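Local coordinates for putative dehydratase (Salmonella enterica subsp. enterica serovar Enteritidis, PDB 3TW9), which dehydrates D-gluconate to 2-dehydro-3-deoxy-D-gluconate with low activity in vitro, using one magnesium ion per subunit, and belongs to the mandelate racemase/muconate lactonizing enzyme family, at residues V277-L285 / M298-E307; I330-S340 / A362-N372. All coordinates share one frame; numbering follows the deposited sequence.

In the fold
Both contacts belong to the C-terminal barrel domain of this enolase-superfamily enzyme and follow one another along the chain, with all of contact 1 preceding contact 2 in the sequence. Contact 1 joins the loop after strand 272-274 to the segment that starts at the end of strand 296-298, where Glu-300 binds magnesium. Contact 2 pairs two outer helices, 330-342 and 357-369, each following its own parallel strand. The centres of contacts 1 and 2 lie about 19 Å apart, and the nearest atoms of contacts 1 and 2 about 7 Å apart. Helix 305-313 bridges the gap: its first turn lies in contact 1, and Trp-308 and Ile-312 pack against Leu-336. Successive beta-alpha units thus tie the metal-binding end to the helical outer layer.

Contact 1: residues V277-L285 / M298-E307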
loop_
_atom_site.group_PDB
_atom_site.type_symbol
_atom_site.label_atom_id
_atom_site.label_comp_id
_atom_site.label_asym_id
_atom_site.label_seq_id
_atom_site.Cartn_x
_atom_site.Cartn_y
_atom_site.Cartn_z
ATOM N N VAL C 277 -18.398 14.975 -11.066
ATOM C CA VAL C 277 -17.689 16.249 -11.263
ATOM C C VAL C 277 -16.432 16.021 -12.077
ATOM O O VAL C 277 -15.889 14.911 -12.103
ATOM C CB VAL C 277 -17.352 16.990 -9.925
ATOM C CG1 VAL C 277 -18.623 17.318 -9.185
ATOM C CG2 VAL C 277 -16.399 16.165 -9.004
ATOM N N ALA C 278 -15.969 17.085 -12.718
ATOM C CA ALA C 278 -14.631 17.155 -13.311
ATOM C C ALA C 278 -13.546 17.117 -12.213
ATOM O O ALA C 278 -13.803 17.520 -11.066
ATOM C CB ALA C 278 -14.518 18.460 -14.096
ATOM N N PRO C 279 -12.315 16.670 -12.551
ATOM C CA PRO C 279 -11.219 16.709 -11.588
ATOM C C PRO C 279 -10.978 18.115 -11.041
ATOM O O PRO C 279 -10.662 18.281 -9.852
ATOM C CB PRO C 279 -10.002 16.316 -12.403
ATOM C CG PRO C 279 -10.524 15.581 -13.542
ATOM C CD PRO C 279 -11.879 16.095 -13.844
ATOM N N GLU C 280 -11.192 19.126 -11.883
ATOM C CA GLU C 280 -11.015 20.521 -11.454
ATOM C C GLU C 280 -12.060 20.988 -10.424
ATOM O O GLU C 280 -11.887 22.044 -9.762
ATOM C CB GLU C 280 -11.055 21.443 -12.664
ATOM C CG GLU C 280 -9.877 21.235 -13.588
ATOM C CD GLU C 280 -10.112 20.197 -14.674
ATOM O OE1 GLU C 280 -11.121 19.444 -14.645
ATOM O OE2 GLU C 280 -9.263 20.113 -15.573
ATOM N N ASN C 281 -13.106 20.194 -10.266
ATOM C CA ASN C 281 -14.200 20.504 -9.355
ATOM C C ASN C 281 -14.349 19.514 -8.208
ATOM O O ASN C 281 -15.423 19.423 -7.621
ATOM C CB ASN C 281 -15.544 20.608 -10.111
ATOM C CG ASN C 281 -15.653 21.901 -10.923
ATOM O OD1 ASN C 281 -15.105 22.941 -10.510
ATOM N ND2 ASN C 281 -16.361 21.860 -12.062
ATOM N N ILE C 282 -13.276 18.795 -7.864
ATOM C CA ILE C 282 -13.374 17.800 -6.771
ATOM C C ILE C 282 -13.726 18.450 -5.451
ATOM O O ILE C 282 -14.199 17.753 -4.577
ATOM C CB ILE C 282 -12.112 16.916 -6.560
ATOM C CG1 ILE C 282 -10.896 17.789 -6.245
ATOM C CG2 ILE C 282 -11.902 15.979 -7.748
ATOM C CD1 ILE C 282 -9.710 17.017 -5.793
ATOM N N ASP C 283 -13.574 19.788 -5.365
ATOM C CA ASP C 283 -13.928 20.535 -4.161
ATOM C C ASP C 283 -15.449 20.662 -3.938
ATOM O O ASP C 283 -15.875 21.269 -2.958
ATOM C CB ASP C 283 -13.173 21.876 -4.064
ATOM C CG ASP C 283 -13.409 22.807 -5.262
ATOM O OD1 ASP C 283 -14.186 22.483 -6.207
ATOM O OD2 ASP C 283 -12.798 23.895 -5.244
ATOM N N TRP C 284 -16.251 20.047 -4.823
ATOM C CA TRP C 284 -17.695 20.040 -4.694
ATOM C C TRP C 284 -18.211 18.759 -4.057
ATOM O O TRP C 284 -19.359 18.720 -3.646
ATOM C CB TRP C 284 -18.370 20.254 -6.069
ATOM C CG TRP C 284 -18.405 21.676 -6.509
ATOM C CD1 TRP C 284 -17.446 22.338 -7.240
ATOM C CD2 TRP C 284 -19.455 22.628 -6.254
ATOM N NE1 TRP C 284 -17.849 23.654 -7.444
ATOM C CE2 TRP C 284 -19.079 23.842 -6.860
ATOM C CE3 TRP C 284 -20.697 22.554 -5.574
ATOM C CZ2 TRP C 284 -19.909 24.987 -6.839
ATOM C CZ3 TRP C 284 -21.511 23.682 -5.523
ATOM C CH2 TRP C 284 -21.108 24.901 -6.152
ATOM N N LEU C 285 -17.360 17.730 -3.979
ATOM C CA LEU C 285 -17.787 16.433 -3.478
ATOM C C LEU C 285 -18.131 16.441 -1.990
ATOM O O LEU C 285 -18.969 15.647 -1.576
ATOM C CB LEU C 285 -16.791 15.314 -3.836
ATOM C CG LEU C 285 -16.815 14.992 -5.357
ATOM C CD1 LEU C 285 -15.601 14.125 -5.764
ATOM C CD2 LEU C 285 -18.136 14.285 -5.625
ATOM N N MET C 298 -15.109 8.047 -9.101
ATOM C CA MET C 298 -14.409 9.194 -9.643
ATOM C C MET C 298 -13.076 8.695 -10.109
ATOM O O MET C 298 -12.464 7.835 -9.476
ATOM C CB MET C 298 -14.137 10.244 -8.533
ATOM C CG MET C 298 -15.244 11.230 -8.262
ATOM S SD MET C 298 -15.678 12.317 -9.641
ATOM C CE MET C 298 -14.110 13.225 -9.855
ATOM N N GLY C 299 -12.577 9.281 -11.191
ATOM C CA GLY C 299 -11.142 9.286 -11.318
ATOM C C GLY C 299 -10.450 8.798 -12.565
ATOM O O GLY C 299 -9.216 8.782 -12.604
ATOM N N GLU C 300 -11.186 8.419 -13.606
ATOM C CA GLU C 300 -10.474 7.986 -14.815
ATOM C C GLU C 300 -9.568 9.107 -15.397
ATOM O O GLU C 300 -8.575 8.809 -16.040
ATOM C CB GLU C 300 -11.437 7.456 -15.867
ATOM C CG GLU C 300 -12.355 8.493 -16.416
ATOM C CD GLU C 300 -13.384 7.938 -17.390
ATOM O OE1 GLU C 300 -13.984 6.863 -17.137
ATOM O OE2 GLU C 300 -13.607 8.612 -18.408
ATOM N N LEU C 301 -9.902 10.360 -15.109
ATOM C CA LEU C 301 -9.092 11.504 -15.526
ATOM C C LEU C 301 -7.910 11.837 -14.616
ATOM O O LEU C 301 -7.082 12.685 -14.962
ATOM C CB LEU C 301 -9.971 12.730 -15.659
ATOM C CG LEU C 301 -10.701 12.829 -16.998
ATOM C CD1 LEU C 301 -11.816 13.856 -16.925
ATOM C CD2 LEU C 301 -9.698 13.129 -18.148
ATOM N N PHE C 302 -7.805 11.189 -13.463
ATOM C CA PHE C 302 -6.762 11.565 -12.492
ATOM C C PHE C 302 -5.319 11.260 -12.897
ATOM O O PHE C 302 -5.008 10.204 -13.437
ATOM C CB PHE C 302 -6.998 10.939 -11.108
ATOM C CG PHE C 302 -8.256 11.411 -10.391
ATOM C CD1 PHE C 302 -8.977 12.508 -10.830
ATOM C CD2 PHE C 302 -8.687 10.750 -9.233
ATOM C CE1 PHE C 302 -10.135 12.947 -10.139
ATOM C CE2 PHE C 302 -9.852 11.165 -8.542
ATOM C CZ PHE C 302 -10.565 12.292 -9.003
ATOM N N VAL C 303 -4.442 12.221 -12.611
ATOM C CA VAL C 303 -2.999 12.139 -12.898
ATOM C C VAL C 303 -2.156 12.681 -11.739
ATOM O O VAL C 303 -0.927 12.754 -11.848
ATOM C CB VAL C 303 -2.642 12.987 -14.171
ATOM C CG1 VAL C 303 -3.214 12.332 -15.447
ATOM C CG2 VAL C 303 -3.194 14.404 -14.048
ATOM N N ASN C 304 -2.807 13.049 -10.629
ATOM C CA ASN C 304 -2.125 13.754 -9.530
ATOM C C ASN C 304 -2.582 13.228 -8.171
ATOM O O ASN C 304 -3.783 13.031 -7.968
ATOM C CB ASN C 304 -2.440 15.268 -9.653
ATOM C CG ASN C 304 -1.481 16.154 -8.896
ATOM O OD1 ASN C 304 -1.360 16.074 -7.664
ATOM N ND2 ASN C 304 -0.757 17.011 -9.643
ATOM N N VAL C 305 -1.629 12.957 -7.265
ATOM C CA VAL C 305 -1.988 12.532 -5.884
ATOM C C VAL C 305 -2.969 13.525 -5.225
ATOM O O VAL C 305 -3.828 13.154 -4.419
ATOM C CB VAL C 305 -0.728 12.282 -4.983
ATOM C CG1 VAL C 305 0.030 13.583 -4.676
ATOM C CG2 VAL C 305 -1.123 11.636 -3.673
ATOM N N ASN C 306 -2.897 14.798 -5.608
ATOM C CA ASN C 306 -3.747 15.805 -4.986
ATOM C C ASN C 306 -5.139 15.838 -5.575
ATOM O O ASN C 306 -5.995 16.609 -5.125
ATOM C CB ASN C 306 -3.073 17.193 -5.010
ATOM C CG ASN C 306 -1.830 17.226 -4.161
ATOM O OD1 ASN C 306 -1.905 17.097 -2.942
ATOM N ND2 ASN C 306 -0.667 17.348 -4.804
ATOM N N GLU C 307 -5.378 14.986 -6.584
ATOM C CA GLU C 307 -6.753 14.713 -7.009
ATOM C C GLU C 307 -7.414 13.607 -6.196
ATOM O O GLU C 307 -8.475 13.817 -5.623
ATOM C CB GLU C 307 -6.803 14.407 -8.503
ATOM C CG GLU C 307 -6.486 15.697 -9.318
ATOM C CD GLU C 307 -6.175 15.397 -10.757
ATOM O OE1 GLU C 307 -5.582 14.328 -10.997
ATOM O OE2 GLU C 307 -6.502 16.227 -11.634
#
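Met-298 supplies the inner apolar part of this interface, its side chain bent at both chi2 and chi3 (-63° each). The bend brings Met-298 CE against Val-277, 3.3 Å from the carbonyl O of Val-277 and also touching its CG2, while CG of Met-298 faces Leu-285 CD1 at 3.8 Å. Ile-282 adds its CG2 branch, which lies 4.1 Å from both Met-298 CE and Phe-302 CZ; its other branch sends CD1 over the first helical turn, 3.4 Å from Glu-307 O. Farther out, Pro-279 presents two ring carbons: CG lies 3.6 Å from Leu-301 CB, and CB meets the edge of the Phe-302 ring near its plane. That ring is itself held between Gly-299 CA over the centre of one face and Glu-307 CB, offset toward the rim, on the other.

These are beta-alpha connections of the enolase-superfamily barrel: the loop after strand 272-274 and the segment that starts at the end of strand 296-298. Glu-300, in the type I turn Gly-299 to Phe-302, is a magnesium ligand together with Asp-248 and Glu-274, so the turn that positions Phe-302 also carries a metal-site carboxylate.

No hydrogen bond crosses the interface; the polar order lies within 298-307. Asn-304 and Glu-307 form a capping box: Asn-304 OD1 accepts from Asn-306 N at 2.9 Å, in the carbonyl plane and on a lone pair, and Glu-307 OE1 takes a weak bond from Asn-304 N. A straighter bond (165°) from Val-303 N reaches the same OE1 at 2.9 Å. Together they help to orient the carboxylate, whose OE2 lies 3.6 Å from Pro-279 CB.

Contact 2: residues I330-S340 / A362-N372; sequences ITPARKLAVYS and ANMHLDLSSPN
Leu-366 is the main projection between these helices, and it fills a hollow bordered by Ile-330, Ala-333 and Arg-334, residues spaced i, i+3 and i+4 along the facing helix. Its two methyls divide the work: CD1 drops onto the low spot at Ala-333 CB (3.8 Å), whereas CD2 fits against Arg-334 CG (3.8 Å) and Ile-330 CG2. CG of Leu-366 sits beside its own backbone N, which lets both methyls lie over the partner helix. In return, Ile-330 extends CD1 to the small surface of Ala-362 CB, 4.1 Å away. Farther along, Ser-370 OG lies 3.8 Å from Ala-337 CB, a plain contact of hydroxyl with methyl.

Arg-334 forms a ridge along one flank. Its bent chain crosses Leu-366 obliquely, bringing the guanidinium to the C-terminal part of 362-369, where water 1 accepts from Arg-334 NE at 3.0 Å and donates to Ser-369 OG at 2.7 Å. The Val-338 CG2 methyl backs one face of the guanidinium, off-centre.

Past the helix, Asn-372 turns back to the partner. Its CG lies between its backbone N and carbonyl carbon (chi1 62°), and from there the amide reaches Ala-337 O, which ND2 of Asn-372 meets at 2.9 Å, tilted from the carbonyl plane and bent (139°); ND2 also bonds Val-345 O. Ser-340 CB lies alongside the same nitrogen.

The helix axes approach to 10.8 Å and cross at -33°, running in the same general direction. Helix 330-342 turns another side to the second subunit, where Tyr-339 stacks on Tyr-339 of that chain. Such packing of successive, mutually inclined outer helices, linked through strand 346-347 of the parallel barrel sheet, is characteristic of the beta/alpha barrel of the enolase superfamily.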
loop_
_atom_site.group_PDB
_atom_site.type_symbol
_atom_site.label_atom_id
_atom_site.label_comp_id
_atom_site.label_asym_id
_atom_site.label_seq_id
_atom_site.Cartn_x
_atom_site.Cartn_y
_atom_site.Cartn_z
ATOM N N ILE C 330 1.654 -0.156 -12.324
ATOM C CA ILE C 330 1.283 -1.067 -11.228
ATOM C C ILE C 330 1.816 -0.579 -9.883
ATOM O O ILE C 330 1.103 -0.630 -8.879
ATOM C CB ILE C 330 1.768 -2.522 -11.562
ATOM C CG1 ILE C 330 0.891 -3.103 -12.682
ATOM C CG2 ILE C 330 1.794 -3.444 -10.318
ATOM C CD1 ILE C 330 1.403 -4.415 -13.292
ATOM N N THR C 331 3.058 -0.075 -9.874
ATOM C CA THR C 331 3.645 0.440 -8.630
ATOM C C THR C 331 2.726 1.500 -7.976
ATOM O O THR C 331 2.270 1.296 -6.849
ATOM C CB THR C 331 5.088 0.921 -8.841
ATOM O OG1 THR C 331 5.917 -0.203 -9.198
ATOM C CG2 THR C 331 5.651 1.629 -7.583
ATOM N N PRO C 332 2.397 2.595 -8.692
ATOM C CA PRO C 332 1.486 3.535 -8.022
ATOM C C PRO C 332 0.046 3.070 -7.855
ATOM O O PRO C 332 -0.592 3.427 -6.848
ATOM C CB PRO C 332 1.552 4.781 -8.910
ATOM C CG PRO C 332 2.014 4.254 -10.242
ATOM C CD PRO C 332 2.995 3.197 -9.898
ATOM N N ALA C 333 -0.479 2.281 -8.800
ATOM C CA ALA C 333 -1.872 1.826 -8.709
ATOM C C ALA C 333 -2.073 0.907 -7.504
ATOM O O ALA C 333 -3.105 0.981 -6.838
ATOM C CB ALA C 333 -2.309 1.122 -9.981
ATOM N N ARG C 334 -1.098 0.051 -7.240
ATOM C CA ARG C 334 -1.095 -0.830 -6.081
ATOM C C ARG C 334 -1.132 -0.018 -4.782
ATOM O O ARG C 334 -1.895 -0.339 -3.856
ATOM C CB ARG C 334 0.153 -1.730 -6.111
ATOM C CG ARG C 334 -0.124 -3.171 -5.817
ATOM C CD ARG C 334 -0.221 -3.432 -4.348
ATOM N NE ARG C 334 -1.340 -4.319 -4.063
ATOM C CZ ARG C 334 -1.403 -5.172 -3.043
ATOM N NH1 ARG C 334 -0.405 -5.289 -2.176
ATOM N NH2 ARG C 334 -2.485 -5.918 -2.901
ATOM N N LYS C 335 -0.336 1.042 -4.727
ATOM C CA LYS C 335 -0.295 1.921 -3.544
ATOM C C LYS C 335 -1.639 2.583 -3.337
ATOM O O LYS C 335 -2.116 2.670 -2.199
ATOM C CB LYS C 335 0.818 2.963 -3.647
ATOM C CG LYS C 335 2.181 2.339 -3.565
ATOM C CD LYS C 335 3.245 3.399 -3.593
ATOM C CE LYS C 335 4.604 2.726 -3.723
ATOM N NZ LYS C 335 5.612 3.724 -4.191
ATOM N N LEU C 336 -2.265 2.987 -4.450
ATOM C CA LEU C 336 -3.552 3.653 -4.404
ATOM C C LEU C 336 -4.648 2.659 -3.968
ATOM O O LEU C 336 -5.519 3.001 -3.180
ATOM C CB LEU C 336 -3.852 4.242 -5.783
ATOM C CG LEU C 336 -5.243 4.810 -6.086
ATOM C CD1 LEU C 336 -5.680 5.822 -5.023
ATOM C CD2 LEU C 336 -5.156 5.472 -7.444
ATOM N N ALA C 337 -4.585 1.434 -4.483
ATOM C CA ALA C 337 -5.529 0.364 -4.099
ATOM C C ALA C 337 -5.466 0.126 -2.584
ATOM O O ALA C 337 -6.487 0.034 -1.917
ATOM C CB ALA C 337 -5.181 -0.930 -4.841
ATOM N N VAL C 338 -4.248 0.062 -2.058
ATOM C CA VAL C 338 -4.005 -0.076 -0.611
ATOM C C VAL C 338 -4.486 1.148 0.186
ATOM O O VAL C 338 -5.135 1.001 1.224
ATOM C CB VAL C 338 -2.488 -0.365 -0.318
ATOM C CG1 VAL C 338 -2.168 -0.165 1.163
ATOM C CG2 VAL C 338 -2.093 -1.776 -0.786
ATOM N N TYR C 339 -4.215 2.358 -0.314
ATOM C CA TYR C 339 -4.654 3.585 0.383
ATOM C C TYR C 339 -6.200 3.581 0.428
ATOM O O TYR C 339 -6.798 3.835 1.449
ATOM C CB TYR C 339 -4.114 4.846 -0.341
ATOM C CG TYR C 339 -4.087 6.080 0.555
ATOM C CD1 TYR C 339 -2.973 6.358 1.310
ATOM C CD2 TYR C 339 -5.183 6.945 0.640
ATOM C CE1 TYR C 339 -2.932 7.455 2.159
ATOM C CE2 TYR C 339 -5.153 8.072 1.482
ATOM C CZ TYR C 339 -4.001 8.313 2.232
ATOM O OH TYR C 339 -3.906 9.387 3.102
ATOM N N SER C 340 -6.812 3.192 -0.683
ATOM C CA SER C 340 -8.262 2.991 -0.778
ATOM C C SER C 340 -8.791 1.932 0.210
ATOM O O SER C 340 -9.784 2.187 0.933
ATOM C CB SER C 340 -8.616 2.679 -2.233
ATOM O OG SER C 340 -8.331 3.826 -3.023
ATOM N N ALA C 362 -2.897 -5.913 -16.700
ATOM C CA ALA C 362 -2.408 -5.208 -15.510
ATOM C C ALA C 362 -3.548 -4.884 -14.537
ATOM O O ALA C 362 -3.407 -5.196 -13.348
ATOM C CB ALA C 362 -1.691 -3.931 -15.894
ATOM N N ASN C 363 -4.653 -4.309 -15.046
ATOM C CA ASN C 363 -5.895 -4.056 -14.243
ATOM C C ASN C 363 -6.290 -5.305 -13.501
ATOM O O ASN C 363 -6.624 -5.257 -12.338
ATOM C CB ASN C 363 -7.119 -3.692 -15.089
ATOM C CG ASN C 363 -7.077 -2.276 -15.699
ATOM O OD1 ASN C 363 -6.171 -1.467 -15.450
ATOM N ND2 ASN C 363 -8.086 -1.980 -16.501
ATOM N N MET C 364 -6.279 -6.439 -14.200
ATOM C CA MET C 364 -6.843 -7.660 -13.640
ATOM C C MET C 364 -5.933 -8.336 -12.625
ATOM O O MET C 364 -6.416 -8.920 -11.671
ATOM C CB MET C 364 -7.287 -8.602 -14.771
ATOM C CG MET C 364 -8.514 -8.062 -15.500
ATOM S SD MET C 364 -8.963 -9.138 -16.883
ATOM C CE MET C 364 -10.429 -8.286 -17.483
ATOM N N HIS C 365 -4.616 -8.243 -12.812
ATOM C CA HIS C 365 -3.664 -8.682 -11.774
ATOM C C HIS C 365 -3.777 -7.874 -10.483
ATOM O O HIS C 365 -3.692 -8.423 -9.385
ATOM C CB HIS C 365 -2.216 -8.658 -12.276
ATOM C CG HIS C 365 -1.891 -9.794 -13.194
ATOM N ND1 HIS C 365 -1.293 -10.952 -12.760
ATOM C CD2 HIS C 365 -2.118 -9.967 -14.519
ATOM C CE1 HIS C 365 -1.152 -11.787 -13.773
ATOM N NE2 HIS C 365 -1.651 -11.216 -14.851
ATOM N N LEU C 366 -3.960 -6.565 -10.630
ATOM C CA LEU C 366 -4.328 -5.746 -9.470
ATOM C C LEU C 366 -5.656 -6.234 -8.878
ATOM O O LEU C 366 -5.744 -6.464 -7.669
ATOM C CB LEU C 366 -4.412 -4.281 -9.886
ATOM C CG LEU C 366 -3.063 -3.623 -10.222
ATOM C CD1 LEU C 366 -3.313 -2.364 -10.992
ATOM C CD2 LEU C 366 -2.225 -3.318 -8.977
ATOM N N ASP C 367 -6.669 -6.414 -9.724
ATOM C CA ASP C 367 -8.015 -6.796 -9.286
ATOM C C ASP C 367 -7.973 -8.091 -8.457
ATOM O O ASP C 367 -8.618 -8.187 -7.426
ATOM C CB ASP C 367 -8.893 -7.090 -10.503
ATOM C CG ASP C 367 -9.309 -5.860 -11.242
ATOM O OD1 ASP C 367 -9.335 -4.740 -10.648
ATOM O OD2 ASP C 367 -9.648 -6.008 -12.430
ATOM N N LEU C 368 -7.233 -9.091 -8.939
ATOM C CA LEU C 368 -7.196 -10.406 -8.279
ATOM C C LEU C 368 -6.495 -10.362 -6.929
ATOM O O LEU C 368 -6.802 -11.168 -6.033
ATOM C CB LEU C 368 -6.542 -11.454 -9.209
ATOM C CG LEU C 368 -7.050 -12.890 -9.306
ATOM C CD1 LEU C 368 -8.577 -13.015 -9.467
ATOM C CD2 LEU C 368 -6.331 -13.595 -10.452
ATOM N N SER C 369 -5.583 -9.400 -6.751
ATOM C CA SER C 369 -4.799 -9.317 -5.530
ATOM C C SER C 369 -5.255 -8.249 -4.519
ATOM O O SER C 369 -4.599 -8.075 -3.503
ATOM C CB SER C 369 -3.310 -9.111 -5.853
ATOM O OG SER C 369 -3.149 -7.959 -6.654
ATOM N N SER C 370 -6.335 -7.518 -4.808
ATOM C CA SER C 370 -6.829 -6.488 -3.886
ATOM C C SER C 370 -8.032 -7.022 -3.123
ATOM O O SER C 370 -9.007 -7.443 -3.734
ATOM C CB SER C 370 -7.251 -5.190 -4.631
ATOM O OG SER C 370 -6.139 -4.583 -5.294
ATOM N N PRO C 371 -7.986 -6.974 -1.773
ATOM C CA PRO C 371 -9.192 -7.324 -1.004
ATOM C C PRO C 371 -10.345 -6.382 -1.312
ATOM O O PRO C 371 -11.502 -6.801 -1.341
ATOM C CB PRO C 371 -8.753 -7.143 0.461
ATOM C CG PRO C 371 -7.318 -7.218 0.435
ATOM C CD PRO C 371 -6.839 -6.718 -0.893
ATOM N N ASN C 372 -10.012 -5.115 -1.571
ATOM C CA ASN C 372 -11.010 -4.077 -1.825
ATOM C C ASN C 372 -11.307 -3.869 -3.297
ATOM O O ASN C 372 -11.721 -2.763 -3.711
ATOM C CB ASN C 372 -10.563 -2.737 -1.187
ATOM C CG ASN C 372 -9.265 -2.234 -1.789
ATOM O OD1 ASN C 372 -8.336 -2.997 -1.977
ATOM N ND2 ASN C 372 -9.200 -0.955 -2.096
HETATM O O HOH W 1 -3.442 -5.325 -6.021
HETATM O O HOH W 2 -3.220 -7.308 -0.933
#